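Local coordinates for putative phosphosugar isomerase (PDB 3FJ1), which is of unknown function but, as a protein with two SIS domains, probably binds and perhaps isomerises a phosphorylated sugar, at residues L67-L71 against L167-D173; T59-Y63 against G214-V219; R22-G27 against I140-A144; T7-I13 against Y317-E321. One frame throughout, in Å; residues are numbered along the deposited sequence.

Contact 1 (L67-L71 against L167-D173)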
loop_
_atom_site.group_PDB
_atom_site.type_symbol
_atom_site.label_atom_id
_atom_site.label_comp_id
_atom_site.label_asym_id
_atom_site.label_seq_id
_atom_site.Cartn_x
_atom_site.Cartn_y
_atom_site.Cartn_z
ATOM N N LEU A 67 13.981 1.053 -11.175
ATOM C CA LEU A 67 14.450 0.368 -12.409
ATOM C C LEU A 67 15.419 1.199 -13.270
ATOM O O LEU A 67 16.371 0.658 -13.845
ATOM C CB LEU A 67 13.261 -0.108 -13.252
ATOM C CG LEU A 67 12.303 -1.111 -12.577
ATOM C CD1 LEU A 67 11.143 -1.511 -13.488
ATOM C CD2 LEU A 67 13.027 -2.345 -12.072
ATOM N N LEU A 68 15.210 2.507 -13.342
ATOM C CA LEU A 68 16.108 3.405 -14.135
ATOM C C LEU A 68 17.385 3.850 -13.440
ATOM O O LEU A 68 18.458 3.907 -14.048
ATOM C CB LEU A 68 15.397 4.687 -14.515
ATOM C CG LEU A 68 14.426 4.662 -15.642
ATOM C CD1 LEU A 68 13.719 6.046 -15.624
ATOM C CD2 LEU A 68 15.092 4.367 -17.030
ATOM N N LEU A 69 17.257 4.213 -12.176
ATOM C CA LEU A 69 18.333 4.818 -11.425
ATOM C C LEU A 69 18.854 4.005 -10.253
ATOM O O LEU A 69 19.929 4.313 -9.696
ATOM C CB LEU A 69 17.846 6.173 -10.925
ATOM C CG LEU A 69 17.535 7.216 -12.001
ATOM C CD1 LEU A 69 16.633 8.249 -11.379
ATOM C CD2 LEU A 69 18.803 7.821 -12.568
ATOM N N GLY A 70 18.117 2.957 -9.879
ATOM C CA GLY A 70 18.472 2.133 -8.729
ATOM C C GLY A 70 18.285 2.822 -7.365
ATOM O O GLY A 70 18.784 2.342 -6.345
ATOM N N LEU A 71 17.534 3.915 -7.337
ATOM C CA LEU A 71 17.333 4.647 -6.100
ATOM C C LEU A 71 16.161 4.067 -5.346
ATOM O O LEU A 71 15.099 3.878 -5.921
ATOM C CB LEU A 71 17.093 6.140 -6.360
ATOM C CG LEU A 71 18.289 6.917 -6.933
ATOM C CD1 LEU A 71 17.909 8.370 -7.169
ATOM C CD2 LEU A 71 19.513 6.830 -6.013
ATOM N N LEU A 167 12.485 11.673 -14.616
ATOM C CA LEU A 167 13.363 10.528 -14.467
ATOM C C LEU A 167 14.183 10.253 -15.732
ATOM O O LEU A 167 15.347 9.869 -15.650
ATOM C CB LEU A 167 12.556 9.287 -14.087
ATOM C CG LEU A 167 11.915 9.300 -12.702
ATOM C CD1 LEU A 167 11.021 8.071 -12.498
ATOM C CD2 LEU A 167 12.979 9.409 -11.653
ATOM N N ALA A 168 13.572 10.457 -16.893
ATOM C CA ALA A 168 14.226 10.209 -18.149
ATOM C C ALA A 168 15.332 11.263 -18.390
ATOM O O ALA A 168 16.415 10.912 -18.851
ATOM C CB ALA A 168 13.215 10.209 -19.272
ATOM N N ASP A 169 15.071 12.521 -18.050
ATOM C CA ASP A 169 16.091 13.577 -18.213
ATOM C C ASP A 169 17.214 13.346 -17.184
ATOM O O ASP A 169 18.398 13.517 -17.471
ATOM C CB ASP A 169 15.511 14.996 -18.020
ATOM C CG ASP A 169 14.795 15.559 -19.266
ATOM O OD1 ASP A 169 14.914 14.982 -20.392
ATOM O OD2 ASP A 169 14.085 16.604 -19.108
ATOM N N TRP A 170 16.834 12.966 -15.967
ATOM C CA TRP A 170 17.807 12.709 -14.900
ATOM C C TRP A 170 18.714 11.528 -15.257
ATOM O O TRP A 170 19.945 11.621 -15.104
ATOM C CB TRP A 170 17.039 12.542 -13.583
ATOM C CG TRP A 170 17.830 12.281 -12.359
ATOM C CD1 TRP A 170 19.162 12.387 -12.181
ATOM C CD2 TRP A 170 17.272 11.960 -11.091
ATOM N NE1 TRP A 170 19.492 12.074 -10.878
ATOM C CE2 TRP A 170 18.336 11.819 -10.189
ATOM C CE3 TRP A 170 15.967 11.753 -10.639
ATOM C CZ2 TRP A 170 18.136 11.483 -8.847
ATOM C CZ3 TRP A 170 15.777 11.421 -9.293
ATOM C CH2 TRP A 170 16.854 11.278 -8.437
ATOM N N ALA A 171 18.138 10.443 -15.775
ATOM C CA ALA A 171 18.889 9.273 -16.197
ATOM C C ALA A 171 19.552 9.478 -17.571
ATOM O O ALA A 171 20.439 8.696 -17.968
ATOM C CB ALA A 171 17.950 8.013 -16.237
ATOM N N GLU A 172 19.128 10.519 -18.280
ATOM C CA GLU A 172 19.585 10.794 -19.644
ATOM C C GLU A 172 19.313 9.571 -20.524
ATOM O O GLU A 172 20.197 9.065 -21.218
ATOM C CB GLU A 172 21.063 11.224 -19.642
ATOM C CG GLU A 172 21.264 12.531 -18.854
ATOM C CD GLU A 172 22.708 12.966 -18.778
ATOM O OE1 GLU A 172 23.494 12.348 -18.005
ATOM O OE2 GLU A 172 23.028 13.955 -19.457
ATOM N N ASP A 173 18.075 9.097 -20.469
ATOM C CA ASP A 173 17.673 7.874 -21.160
ATOM C C ASP A 173 16.914 8.228 -22.438
ATOM O O ASP A 173 15.750 8.619 -22.409
ATOM C CB ASP A 173 16.831 7.012 -20.236
ATOM C CG ASP A 173 16.573 5.627 -20.786
ATOM O OD1 ASP A 173 16.124 5.449 -21.942
ATOM O OD2 ASP A 173 16.842 4.693 -20.040
#

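Contact 2 (T59-Y63 against G214-V219)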
loop_
_atom_site.group_PDB
_atom_site.type_symbol
_atom_site.label_atom_id
_atom_site.label_comp_id
_atom_site.label_asym_id
_atom_site.label_seq_id
_atom_site.Cartn_x
_atom_site.Cartn_y
_atom_site.Cartn_z
ATOM N N THR A 59 3.418 5.048 -6.794
ATOM C CA THR A 59 3.825 3.655 -6.934
ATOM C C THR A 59 4.465 3.413 -8.298
ATOM O O THR A 59 5.532 2.798 -8.392
ATOM C CB THR A 59 2.634 2.719 -6.735
ATOM O OG1 THR A 59 2.099 2.925 -5.418
ATOM C CG2 THR A 59 3.035 1.227 -6.956
ATOM N N TYR A 60 3.817 3.905 -9.351
ATOM C CA TYR A 60 4.338 3.851 -10.718
ATOM C C TYR A 60 5.757 4.464 -10.789
ATOM O O TYR A 60 6.705 3.818 -11.236
ATOM C CB TYR A 60 3.342 4.572 -11.627
ATOM C CG TYR A 60 3.453 4.364 -13.118
ATOM C CD1 TYR A 60 4.652 4.093 -13.746
ATOM C CD2 TYR A 60 2.339 4.576 -13.929
ATOM C CE1 TYR A 60 4.734 3.977 -15.137
ATOM C CE2 TYR A 60 2.426 4.475 -15.300
ATOM C CZ TYR A 60 3.607 4.170 -15.895
ATOM O OH TYR A 60 3.650 4.072 -17.248
ATOM N N LEU A 61 5.907 5.674 -10.261
ATOM C CA LEU A 61 7.179 6.354 -10.277
ATOM C C LEU A 61 8.248 5.712 -9.376
ATOM O O LEU A 61 9.428 5.858 -9.685
ATOM C CB LEU A 61 6.996 7.824 -9.950
ATOM C CG LEU A 61 6.113 8.625 -10.939
ATOM C CD1 LEU A 61 5.986 10.091 -10.426
ATOM C CD2 LEU A 61 6.637 8.551 -12.378
ATOM N N SER A 62 7.835 4.982 -8.336
ATOM C CA SER A 62 8.774 4.272 -7.477
ATOM C C SER A 62 9.413 3.133 -8.266
ATOM O O SER A 62 10.633 2.980 -8.260
ATOM C CB SER A 62 8.093 3.758 -6.211
ATOM O OG SER A 62 7.552 4.842 -5.497
ATOM N N TYR A 63 8.606 2.347 -8.977
ATOM C CA TYR A 63 9.175 1.315 -9.861
ATOM C C TYR A 63 10.106 1.934 -10.901
ATOM O O TYR A 63 11.220 1.434 -11.123
ATOM C CB TYR A 63 8.087 0.519 -10.581
ATOM C CG TYR A 63 7.553 -0.583 -9.729
ATOM C CD1 TYR A 63 8.276 -1.760 -9.564
ATOM C CD2 TYR A 63 6.349 -0.434 -9.041
ATOM C CE1 TYR A 63 7.812 -2.785 -8.741
ATOM C CE2 TYR A 63 5.845 -1.473 -8.233
ATOM C CZ TYR A 63 6.596 -2.631 -8.074
ATOM O OH TYR A 63 6.106 -3.623 -7.239
ATOM N N GLY A 214 4.983 -6.073 -10.970
ATOM C CA GLY A 214 5.972 -5.017 -11.146
ATOM C C GLY A 214 5.287 -3.673 -11.435
ATOM O O GLY A 214 4.268 -3.329 -10.834
ATOM N N THR A 215 5.832 -2.926 -12.388
ATOM C CA THR A 215 5.374 -1.550 -12.687
ATOM C C THR A 215 3.864 -1.458 -12.908
ATOM O O THR A 215 3.202 -0.531 -12.367
ATOM C CB THR A 215 6.149 -0.949 -13.869
ATOM O OG1 THR A 215 7.556 -1.137 -13.662
ATOM C CG2 THR A 215 5.842 0.558 -14.087
ATOM N N SER A 216 3.292 -2.445 -13.615
ATOM C CA SER A 216 1.881 -2.394 -13.987
ATOM C C SER A 216 0.938 -2.557 -12.782
ATOM O O SER A 216 -0.267 -2.316 -12.889
ATOM C CB SER A 216 1.588 -3.459 -15.046
ATOM O OG SER A 216 1.585 -4.753 -14.474
ATOM N N LEU A 217 1.477 -3.007 -11.648
ATOM C CA LEU A 217 0.674 -3.050 -10.433
ATOM C C LEU A 217 0.131 -1.675 -10.076
ATOM O O LEU A 217 -0.956 -1.581 -9.525
ATOM C CB LEU A 217 1.456 -3.622 -9.244
ATOM C CG LEU A 217 0.640 -3.929 -7.979
ATOM C CD1 LEU A 217 -0.578 -4.830 -8.177
ATOM C CD2 LEU A 217 1.621 -4.560 -6.951
ATOM N N ALA A 218 0.846 -0.613 -10.430
ATOM C CA ALA A 218 0.402 0.758 -10.115
ATOM C C ALA A 218 -0.871 1.106 -10.889
ATOM O O ALA A 218 -1.813 1.680 -10.332
ATOM C CB ALA A 218 1.543 1.787 -10.400
ATOM N N VAL A 219 -0.920 0.756 -12.174
ATOM C CA VAL A 219 -2.133 1.017 -12.987
ATOM C C VAL A 219 -3.224 -0.020 -12.641
ATOM O O VAL A 219 -4.393 0.290 -12.748
ATOM C CB VAL A 219 -1.870 1.097 -14.559
ATOM C CG1 VAL A 219 -0.926 2.283 -14.912
ATOM C CG2 VAL A 219 -1.395 -0.226 -15.111
#

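Contact 3 (R22-G27 against I140-A144)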
loop_
_atom_site.group_PDB
_atom_site.type_symbol
_atom_site.label_atom_id
_atom_site.label_comp_id
_atom_site.label_asym_id
_atom_site.label_seq_id
_atom_site.Cartn_x
_atom_site.Cartn_y
_atom_site.Cartn_z
ATOM N N ARG A 22 0.670 18.950 -24.559
ATOM C CA ARG A 22 0.921 20.264 -23.944
ATOM C C ARG A 22 1.986 20.163 -22.869
ATOM O O ARG A 22 2.837 21.016 -22.778
ATOM C CB ARG A 22 -0.354 20.893 -23.377
ATOM C CG ARG A 22 -1.311 21.338 -24.457
ATOM C CD ARG A 22 -2.489 22.106 -23.911
ATOM N NE ARG A 22 -3.543 22.141 -24.922
ATOM C CZ ARG A 22 -4.465 21.187 -25.084
ATOM N NH1 ARG A 22 -4.473 20.098 -24.313
ATOM N NH2 ARG A 22 -5.378 21.315 -26.033
ATOM N N LEU A 23 1.938 19.095 -22.073
ATOM C CA LEU A 23 2.933 18.859 -21.029
ATOM C C LEU A 23 4.321 18.654 -21.662
ATOM O O LEU A 23 5.284 19.236 -21.223
ATOM C CB LEU A 23 2.519 17.648 -20.171
ATOM C CG LEU A 23 3.556 17.196 -19.150
ATOM C CD1 LEU A 23 3.945 18.321 -18.184
ATOM C CD2 LEU A 23 2.990 15.959 -18.472
ATOM N N LEU A 24 4.402 17.842 -22.705
ATOM C CA LEU A 24 5.661 17.623 -23.424
ATOM C C LEU A 24 6.221 18.940 -23.981
ATOM O O LEU A 24 7.417 19.215 -23.846
ATOM C CB LEU A 24 5.483 16.588 -24.530
ATOM C CG LEU A 24 5.279 15.124 -24.132
ATOM C CD1 LEU A 24 4.703 14.274 -25.265
ATOM C CD2 LEU A 24 6.600 14.494 -23.588
ATOM N N ASP A 25 5.352 19.757 -24.577
ATOM C CA ASP A 25 5.748 21.040 -25.143
ATOM C C ASP A 25 6.032 22.097 -24.060
ATOM O O ASP A 25 7.143 22.594 -23.973
ATOM C CB ASP A 25 4.671 21.542 -26.126
ATOM C CG ASP A 25 4.529 20.652 -27.345
ATOM O OD1 ASP A 25 5.427 19.799 -27.592
ATOM O OD2 ASP A 25 3.508 20.786 -28.050
ATOM N N HIS A 26 5.050 22.413 -23.224
ATOM C CA HIS A 26 5.177 23.469 -22.216
ATOM C C HIS A 26 5.926 23.128 -20.948
ATOM O O HIS A 26 6.377 24.041 -20.261
ATOM C CB HIS A 26 3.794 23.992 -21.820
ATOM C CG HIS A 26 3.032 24.553 -22.971
ATOM N ND1 HIS A 26 3.139 25.871 -23.369
ATOM C CD2 HIS A 26 2.209 23.952 -23.863
ATOM C CE1 HIS A 26 2.380 26.063 -24.435
ATOM N NE2 HIS A 26 1.807 24.914 -24.754
ATOM N N GLY A 27 6.041 21.841 -20.612
ATOM C CA GLY A 27 6.729 21.419 -19.383
ATOM C C GLY A 27 8.168 20.990 -19.578
ATOM O O GLY A 27 8.887 20.796 -18.592
ATOM N N ILE A 140 6.619 21.233 -10.837
ATOM C CA ILE A 140 6.390 20.869 -12.215
ATOM C C ILE A 140 4.873 20.867 -12.452
ATOM O O ILE A 140 4.123 20.038 -11.889
ATOM C CB ILE A 140 6.999 19.499 -12.557
ATOM C CG1 ILE A 140 8.525 19.586 -12.471
ATOM C CG2 ILE A 140 6.546 19.049 -13.926
ATOM C CD1 ILE A 140 9.239 18.274 -12.459
ATOM N N ASP A 141 4.422 21.815 -13.269
ATOM C CA ASP A 141 3.024 21.893 -13.680
ATOM C C ASP A 141 2.742 20.720 -14.656
ATOM O O ASP A 141 3.391 20.593 -15.712
ATOM C CB ASP A 141 2.799 23.235 -14.362
ATOM C CG ASP A 141 1.347 23.520 -14.713
ATOM O OD1 ASP A 141 0.497 22.610 -14.848
ATOM O OD2 ASP A 141 1.073 24.730 -14.912
ATOM N N ILE A 142 1.788 19.876 -14.294
ATOM C CA ILE A 142 1.424 18.700 -15.116
ATOM C C ILE A 142 0.575 18.991 -16.367
ATOM O O ILE A 142 0.393 18.106 -17.227
ATOM C CB ILE A 142 0.777 17.579 -14.246
ATOM C CG1 ILE A 142 -0.653 17.948 -13.786
ATOM C CG2 ILE A 142 1.757 17.235 -13.051
ATOM C CD1 ILE A 142 -1.384 16.835 -13.002
ATOM N N HIS A 143 0.085 20.215 -16.499
ATOM C CA HIS A 143 -0.684 20.601 -17.680
ATOM C C HIS A 143 -1.863 19.675 -18.023
ATOM O O HIS A 143 -2.100 19.356 -19.181
ATOM C CB HIS A 143 0.272 20.760 -18.893
ATOM C CG HIS A 143 1.260 21.875 -18.747
ATOM N ND1 HIS A 143 2.462 21.735 -18.088
ATOM C CD2 HIS A 143 1.213 23.161 -19.163
ATOM C CE1 HIS A 143 3.116 22.880 -18.112
ATOM N NE2 HIS A 143 2.377 23.759 -18.760
ATOM N N ALA A 144 -2.597 19.251 -16.997
ATOM C CA ALA A 144 -3.762 18.400 -17.159
ATOM C C ALA A 144 -4.947 19.265 -17.572
ATOM O O ALA A 144 -5.866 18.776 -18.221
ATOM C CB ALA A 144 -4.093 17.709 -15.846
HETATM O O HOH W 1 -3.991 20.118 -20.908
#

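Contact 4 (T7-I13 against Y317-E321)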
loop_
_atom_site.group_PDB
_atom_site.type_symbol
_atom_site.label_atom_id
_atom_site.label_comp_id
_atom_site.label_asym_id
_atom_site.label_seq_id
_atom_site.Cartn_x
_atom_site.Cartn_y
_atom_site.Cartn_z
ATOM N N THR A 7 -20.343 12.012 -22.219
ATOM C CA THR A 7 -20.086 12.205 -20.799
ATOM C C THR A 7 -18.825 13.050 -20.566
ATOM O O THR A 7 -17.916 13.055 -21.392
ATOM C CB THR A 7 -19.847 10.857 -20.038
ATOM O OG1 THR A 7 -18.649 10.221 -20.527
ATOM C CG2 THR A 7 -21.077 9.880 -20.178
ATOM N N ARG A 8 -18.756 13.714 -19.421
ATOM C CA ARG A 8 -17.572 14.477 -19.072
ATOM C C ARG A 8 -16.364 13.541 -19.006
ATOM O O ARG A 8 -15.265 13.897 -19.395
ATOM C CB ARG A 8 -17.782 15.228 -17.747
ATOM C CG ARG A 8 -16.687 16.225 -17.389
ATOM C CD ARG A 8 -16.504 17.307 -18.465
ATOM N NE ARG A 8 -17.588 18.288 -18.462
ATOM C CZ ARG A 8 -17.801 19.184 -19.423
ATOM N NH1 ARG A 8 -17.015 19.213 -20.493
ATOM N NH2 ARG A 8 -18.832 20.031 -19.311
HETATM N N MSE A 9 -16.583 12.328 -18.513
HETATM C CA MSE A 9 -15.497 11.348 -18.430
HETATM C C MSE A 9 -14.938 11.088 -19.812
HETATM O O MSE A 9 -13.724 11.091 -20.008
HETATM C CB MSE A 9 -15.980 10.037 -17.810
HETATM C CG MSE A 9 -14.889 9.033 -17.654
HETATM SE SE MSE A 9 -15.507 7.432 -16.714
HETATM C CE MSE A 9 -13.856 6.361 -16.785
ATOM N N ARG A 10 -15.818 10.867 -20.786
ATOM C CA ARG A 10 -15.356 10.629 -22.162
ATOM C C ARG A 10 -14.663 11.849 -22.762
ATOM O O ARG A 10 -13.668 11.703 -23.454
ATOM C CB ARG A 10 -16.492 10.183 -23.083
ATOM C CG ARG A 10 -16.005 9.759 -24.482
ATOM C CD ARG A 10 -15.165 8.470 -24.464
ATOM N NE ARG A 10 -14.014 8.559 -25.354
ATOM C CZ ARG A 10 -13.137 7.573 -25.549
ATOM N NH1 ARG A 10 -13.321 6.383 -24.994
ATOM N NH2 ARG A 10 -12.115 7.758 -26.358
ATOM N N ARG A 11 -15.202 13.043 -22.524
ATOM C CA ARG A 11 -14.584 14.269 -23.032
ATOM C C ARG A 11 -13.132 14.317 -22.536
ATOM O O ARG A 11 -12.222 14.644 -23.276
ATOM C CB ARG A 11 -15.278 15.514 -22.472
ATOM C CG ARG A 11 -16.698 15.777 -22.932
ATOM C CD ARG A 11 -16.724 16.378 -24.265
ATOM N NE ARG A 11 -18.077 16.715 -24.716
ATOM C CZ ARG A 11 -18.394 16.929 -25.981
ATOM N NH1 ARG A 11 -17.476 16.796 -26.927
ATOM N NH2 ARG A 11 -19.649 17.218 -26.311
ATOM N N GLU A 12 -12.946 13.969 -21.271
ATOM C CA GLU A 12 -11.630 14.125 -20.725
ATOM C C GLU A 12 -10.687 13.018 -21.226
ATOM O O GLU A 12 -9.523 13.304 -21.492
ATOM C CB GLU A 12 -11.720 14.412 -19.227
ATOM C CG GLU A 12 -12.398 15.791 -19.064
ATOM C CD GLU A 12 -12.697 16.234 -17.647
ATOM O OE1 GLU A 12 -12.201 15.625 -16.680
ATOM O OE2 GLU A 12 -13.417 17.251 -17.505
ATOM N N ILE A 13 -11.190 11.804 -21.438
ATOM C CA ILE A 13 -10.397 10.744 -22.052
ATOM C C ILE A 13 -9.954 11.169 -23.469
ATOM O O ILE A 13 -8.794 10.917 -23.861
ATOM C CB ILE A 13 -11.178 9.400 -22.110
ATOM C CG1 ILE A 13 -11.399 8.832 -20.708
ATOM C CG2 ILE A 13 -10.426 8.385 -22.975
ATOM C CD1 ILE A 13 -12.469 7.700 -20.641
ATOM N N TYR A 317 -9.784 3.095 -18.986
ATOM C CA TYR A 317 -10.677 4.233 -18.743
ATOM C C TYR A 317 -11.805 4.259 -19.773
ATOM O O TYR A 317 -12.978 4.486 -19.463
ATOM C CB TYR A 317 -9.915 5.559 -18.822
ATOM C CG TYR A 317 -8.919 5.873 -17.700
ATOM C CD1 TYR A 317 -9.133 5.473 -16.379
ATOM C CD2 TYR A 317 -7.813 6.676 -17.964
ATOM C CE1 TYR A 317 -8.229 5.820 -15.365
ATOM C CE2 TYR A 317 -6.907 7.023 -16.954
ATOM C CZ TYR A 317 -7.130 6.601 -15.666
ATOM O OH TYR A 317 -6.205 6.962 -14.685
ATOM N N SER A 318 -11.397 4.048 -21.017
ATOM C CA SER A 318 -12.294 3.986 -22.157
ATOM C C SER A 318 -13.308 2.836 -21.994
ATOM O O SER A 318 -14.492 3.037 -22.202
ATOM C CB SER A 318 -11.469 3.843 -23.442
ATOM O OG SER A 318 -12.322 3.717 -24.570
HETATM N N MSE A 319 -12.852 1.651 -21.588
HETATM C CA MSE A 319 -13.763 0.524 -21.308
HETATM C C MSE A 319 -14.804 0.888 -20.227
HETATM O O MSE A 319 -16.033 0.710 -20.420
HETATM C CB MSE A 319 -12.986 -0.729 -20.920
HETATM C CG MSE A 319 -13.809 -1.994 -20.698
HETATM SE SE MSE A 319 -14.671 -2.052 -18.942
HETATM C CE MSE A 319 -13.058 -2.467 -17.884
ATOM N N VAL A 320 -14.317 1.471 -19.123
ATOM C CA VAL A 320 -15.199 1.850 -17.990
ATOM C C VAL A 320 -16.235 2.899 -18.418
ATOM O O VAL A 320 -17.414 2.776 -18.098
ATOM C CB VAL A 320 -14.381 2.329 -16.779
ATOM C CG1 VAL A 320 -15.275 2.974 -15.680
ATOM C CG2 VAL A 320 -13.555 1.137 -16.177
ATOM N N GLU A 321 -15.818 3.904 -19.172
ATOM C CA GLU A 321 -16.774 4.928 -19.612
ATOM C C GLU A 321 -17.845 4.288 -20.506
ATOM O O GLU A 321 -19.036 4.607 -20.378
ATOM C CB GLU A 321 -16.054 6.077 -20.310
ATOM C CG GLU A 321 -16.929 7.294 -20.584
ATOM C CD GLU A 321 -17.895 7.149 -21.744
ATOM O OE1 GLU A 321 -17.610 6.420 -22.751
ATOM O OE2 GLU A 321 -18.954 7.834 -21.667
HETATM O O HOH W 2 -20.177 9.322 -23.570
HETATM O O HOH W 3 -15.559 4.998 -23.781
#

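Contact 1 (L67-L71 against L167-D173)
L69 drives the tight half of this contact, its two methyls straddling the end of helix 153-171. CD1 lies over one face of the W170 indole, 3.8 Å from the centroid of the six-membered ring and 16° off its normal, a CH-pi contact. CD2 meets CB of A171 at 3.8 Å, and CD1 also reaches CD2 of L167 at the same distance. L71, just beyond the helix end, adds another methyl: its CD1 approaches CH2 of the indole at 3.3 Å, a close carbon-carbon contact. With CG anti to the backbone N (chi1 -180°), the W170 ring is placed where both leucines meet it, while L38 and R39 of helix 8-41 and P43 pack against it from elsewhere. Replacing the tryptophan by an alanine would probably open a gap beside L69 and L71 and leave the L69 methyl without its aromatic face.

Whereas W170, L167 and L71 are buried, L68, A171 and D173 stay partly open to solvent. L68 has fewer apolar partners across the contact: CD1 lies 3.8 Å from CB of L167, but CD2 faces a carboxylate oxygen, OD2 of D173, at 3.5 Å. A small alanine suits position 171, since it lets CD2 of L69 come close to the backbone.

Both segments turn away here through residues of positive phi, G70 and E172. D173 N bonds to A168 O at 2.9 Å, with a weak E172 N to D169 O bond, a Schellman motif ending helix 153-171; OD1 of D173 then caps N of L176 at the start of helix 174-181.

Contact 2 (T59-Y63 against G214-V219)
Y63 lays one face of its ring on the backbone of G214 and T215, so that a peptide group covers the aromatic surface. The carbonyl carbon of G214 and the N of T215 both sit above the middle of the ring, and CA of T215 stands 4.2 Å from the centroid, 26° off the normal, a CH-pi contact. G214 suits this place: having no side chain and a positive phi, it brings bare main chain to the ring. Beside it, OG1 of T215 lies 3.5 Å from CB of Y63. Were the tyrosine replaced by an alanine, this peptide would probably lose its aromatic cover and a gap would open above G214.

One turn before Y63, Y60 takes the CB of A218 against its backbone, 3.3 Å from N and 3.5 Å from CB of Y60; a methyl suits this spot, where the CA atoms are 5.0 Å apart. CG2 of T59 lies 3.8 Å from CB of A218. A chi1 of -165° carries the Y60 ring outward, and two methyls approach it obliquely from the same side, CG2 of T215 3.7 Å from CE1 and CG1 of V219 4.0 Å from CE2.

Further out, the hydroxyl of Y60 is tied to the backbone O of L306, and P309 and L310 of helix 308-326 pack on its ring. The N of T215 bonds to OH of Y84 of the second subunit, whose S79 also touches Y63.

No hydrogen bond joins the two segments, so apolar and ring-to-peptide packing holds the two SIS domains together here, while Y60 OH and T215 N find their partners outside.

Contact 3 (R22-G27 against I140-A144)
Helix 8-41 passes the end of strand 138-141 with L23 and H143 as the nearest pair, their CA atoms 5.2 Å apart; toward G27 the segments diverge, its CA lying 6.8 Å from that of D141. The strand stops at D141, and the chain bends through I142 into H143, which has positive phi. An Asx turn fixes the bend: OD1 of D141 accepts from N of H143 at 2.9 Å.

NE2 of the H143 imidazole lies 3.4 Å from CB of H26, and the two rings, tilted by 25°, are slid so far apart that they hardly overlap. ND1 of H143 makes a weak bond back to O of D141. On the same side of the ring as H26, L23 packs under the bend, with CD1 3.4 Å from O of D141 and CD2 3.6 Å from O of I142; CG of D141 lies over the opposite face. A chi1 of 173° swings the branched end of L23 away from its own N, toward these carbonyls and V161 of helix 153-171. At the margin a water donates to O of H143 at 2.7 Å and accepts a weak bond from NH1 of R22. Glycine suits position 27, where a side chain would clash with O of L23.

The contact sets helix 8-41 against the C-terminal end of edge strand 138-141 and the loop after it, in a domain with the alpha-beta-alpha sandwich fold of SIS domains.

Contact 4 (T7-I13 against Y317-E321)
E321 and T7 meet from opposite directions, the carboxylate of one helix reaching the start of the other. OG1 of T7 donates to OE2 of E321 at 2.7 Å, on the anti side and 34° out of the carboxylate plane. The same hydroxyl accepts from N of R10 at 2.9 Å as the N-cap of helix 8-41; threonine suits this place because its one oxygen can do both.

R10 crosses E321 nearly at a right angle, its guanidinium plane 83° from the carboxylate plane. The bent arginine chain carries NH1 past the glutamate to OG of S318 at 2.9 Å, almost exactly in the guanidinium plane; that OG also bonds to the backbone O of I193 and of S191. NH2 of R10 forms a salt bridge to D14.

On the apolar side selenomethionine M9, fully extended, slides past E321 in the reverse sense and ends with CE 3.8 Å from CG1 of V320. CD1 of I13 rests 3.8 Å from CB of Y317.

Over these segments the helix axes run nearly antiparallel, at 158°. The T7 hydroxyl and two waters donate to the buried E321 carboxylate, and NH1 of R10 stands 4.8 Å from OE1, not in contact; together they would probably favour the ionised form.

Overall arrangement
Two long helices organise these contacts. Helix 53-69 serves contacts 1 and 2, whose centres are about 15 Å apart and which touch where L67 CD1 packs on T215 OG1 at 3.6 Å; both also reach the second subunit. Helix 8-41 serves contacts 3 and 4, with centres about 21 Å apart. Contacts 2 and 4 tie the second SIS domain to helices 53-69 and 8-41, while contacts 1 and 3 join parts of the first, helix 53-69 to helix 153-171 and helix 8-41 to the sheet edge. Contacts 1 and 4 lie on opposite sides of the chain's centre, about 32 Å between centres, and the centre of contact 2 sits closest to it, about 7 Å away.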